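PDB 7LPO: cytoplasmic protein from Cryptococcus neoformans var. grubii serotype A, which probably hydrolyses steryl beta-glucosides, as a sterylglucosidase of glycoside hydrolase family 5. Local coordinates for residues 496-501 with 562-567. Sequence-based numbering, arbitrary orientation.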
loop_
_atom_site.group_PDB
_atom_site.type_symbol
_atom_site.label_atom_id
_atom_site.label_comp_id
_atom_site.label_asym_id
_atom_site.label_seq_id
_atom_site.Cartn_x
_atom_site.Cartn_y
_atom_site.Cartn_z
ATOM N N MET A 496 3.977 -1.802 -22.200
ATOM C CA MET A 496 2.666 -2.238 -21.743
ATOM C C MET A 496 2.420 -1.825 -20.297
ATOM O O MET A 496 1.342 -1.309 -19.971
ATOM C CB MET A 496 2.555 -3.752 -21.916
ATOM C CG MET A 496 1.212 -4.320 -21.553
ATOM S SD MET A 496 1.229 -4.864 -19.850
ATOM C CE MET A 496 2.223 -6.352 -19.988
ATOM N N ILE A 497 3.416 -2.009 -19.423
ATOM C CA ILE A 497 3.240 -1.644 -18.022
ATOM C C ILE A 497 3.122 -0.134 -17.875
ATOM O O ILE A 497 2.316 0.367 -17.085
ATOM C CB ILE A 497 4.379 -2.233 -17.166
ATOM C CG1 ILE A 497 4.361 -3.749 -17.337
ATOM C CG2 ILE A 497 4.219 -1.823 -15.705
ATOM C CD1 ILE A 497 5.013 -4.526 -16.242
ATOM N N GLN A 498 3.894 0.616 -18.654
ATOM C CA GLN A 498 3.728 2.064 -18.654
ATOM C C GLN A 498 2.320 2.447 -19.095
ATOM O O GLN A 498 1.746 3.419 -18.587
ATOM C CB GLN A 498 4.773 2.704 -19.563
ATOM C CG GLN A 498 4.848 4.199 -19.459
ATOM C CD GLN A 498 5.960 4.768 -20.313
ATOM O OE1 GLN A 498 5.744 5.117 -21.463
ATOM N NE2 GLN A 498 7.164 4.843 -19.755
ATOM N N GLY A 499 1.748 1.695 -20.035
ATOM C CA GLY A 499 0.367 1.936 -20.420
ATOM C C GLY A 499 -0.625 1.649 -19.311
ATOM O O GLY A 499 -1.639 2.341 -19.186
ATOM N N GLU A 500 -0.337 0.644 -18.477
ATOM C CA GLU A 500 -1.210 0.376 -17.338
ATOM C C GLU A 500 -1.212 1.540 -16.354
ATOM O O GLU A 500 -2.262 1.909 -15.823
ATOM C CB GLU A 500 -0.780 -0.913 -16.640
ATOM C CG GLU A 500 -1.083 -2.181 -17.426
ATOM C CD GLU A 500 -0.825 -3.447 -16.607
ATOM O OE1 GLU A 500 0.328 -3.906 -16.554
ATOM O OE2 GLU A 500 -1.781 -3.984 -16.016
ATOM N N LEU A 501 -0.049 2.124 -16.075
ATOM C CA LEU A 501 -0.026 3.261 -15.164
ATOM C C LEU A 501 -0.762 4.459 -15.758
ATOM O O LEU A 501 -1.324 5.271 -15.018
ATOM C CB LEU A 501 1.415 3.641 -14.821
ATOM C CG LEU A 501 2.123 2.909 -13.680
ATOM C CD1 LEU A 501 1.419 3.182 -12.374
ATOM C CD2 LEU A 501 2.196 1.409 -13.951
ATOM N N GLY A 562 8.004 8.124 -18.683
ATOM C CA GLY A 562 7.302 8.304 -19.927
ATOM C C GLY A 562 6.455 9.552 -19.888
ATOM O O GLY A 562 6.851 10.582 -19.332
ATOM N N PRO A 563 5.256 9.481 -20.471
ATOM C CA PRO A 563 4.326 10.612 -20.370
ATOM C C PRO A 563 3.596 10.681 -19.043
ATOM O O PRO A 563 2.876 11.664 -18.812
ATOM C CB PRO A 563 3.342 10.352 -21.518
ATOM C CG PRO A 563 3.288 8.828 -21.594
ATOM C CD PRO A 563 4.715 8.386 -21.304
ATOM N N ASN A 564 3.736 9.670 -18.178
ATOM C CA ASN A 564 2.971 9.646 -16.936
ATOM C C ASN A 564 3.535 10.638 -15.924
ATOM O O ASN A 564 2.777 11.370 -15.286
ATOM C CB ASN A 564 2.949 8.226 -16.362
ATOM C CG ASN A 564 2.232 7.241 -17.275
ATOM O OD1 ASN A 564 1.307 7.610 -17.991
ATOM N ND2 ASN A 564 2.650 5.985 -17.244
ATOM N N CYS A 565 4.858 10.658 -15.748
ATOM C CA CYS A 565 5.532 11.596 -14.842
ATOM C C CYS A 565 4.884 11.602 -13.455
ATOM O O CYS A 565 4.526 12.647 -12.907
ATOM C CB CYS A 565 5.553 13.004 -15.447
ATOM S SG CYS A 565 6.561 13.168 -16.956
ATOM N N LEU A 566 4.781 10.418 -12.864
ATOM C CA LEU A 566 3.952 10.221 -11.686
ATOM C C LEU A 566 4.711 10.420 -10.377
ATOM O O LEU A 566 5.933 10.253 -10.294
ATOM C CB LEU A 566 3.353 8.812 -11.695
ATOM C CG LEU A 566 2.089 8.586 -12.521
ATOM C CD1 LEU A 566 1.879 7.090 -12.741
ATOM C CD2 LEU A 566 0.885 9.206 -11.831
ATOM N N ASN A 567 3.953 10.799 -9.353
ATOM C CA ASN A 567 4.391 10.692 -7.975
ATOM C C ASN A 567 4.237 9.244 -7.515
ATOM O O ASN A 567 3.346 8.517 -7.976
ATOM C CB ASN A 567 3.564 11.620 -7.083
ATOM C CG ASN A 567 3.475 13.036 -7.624
ATOM O OD1 ASN A 567 4.455 13.783 -7.635
ATOM N ND2 ASN A 567 2.291 13.413 -8.074
#
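With CG anti to its carbonyl carbon, Asn564 sends its amide across to helix 490-512, while Gln498, its CG anti to the backbone N (chi1 -170°) and its chain extended beyond that, reaches back over the loop that follows helix 547-559. Asn564 ND2 gives a hydrogen to the main-chain O of Gln498 at 3.0 Å, with an N-H...O angle of 159°. The acceptor lies in the plane of the Asn564 amide, and the donor is tilted slightly from the carbonyl plane. A second bond from ND2 goes to Ala559 O, at the end of helix 547-559, so one amide nitrogen ties both helices to the loop. Beside it pass two aliphatic carbons, Leu501 CB 3.6 Å from ND2 and Gln498 CG equally close. The two side-chain amides stand nearly perpendicular, their planes 79° apart. Gln498 lays its own amide against the backbone bend: NE2 sits 3.5 Å from Gly562 CA, OE1 packs 3.4 Å from Pro563 CD, and NE2 hydrogen-bonds to Asn558 O. Gly562, at positive phi, brings its CA directly against this amide. On the side facing strand 518-522, Leu501 CD1 meets Leu566 CD1 at 4.0 Å, and both leucines also touch Val519 of that strand. The loop runs from helix 547-559 into strand 567-570, which pairs in parallel with strand 518-522, consistent with the TIM-barrel core of glycoside hydrolase family 5. Polar bonds to main-chain carbonyls fix the loop's course beside the helix, while the leucine pair continues the contact as apolar packing toward the strands.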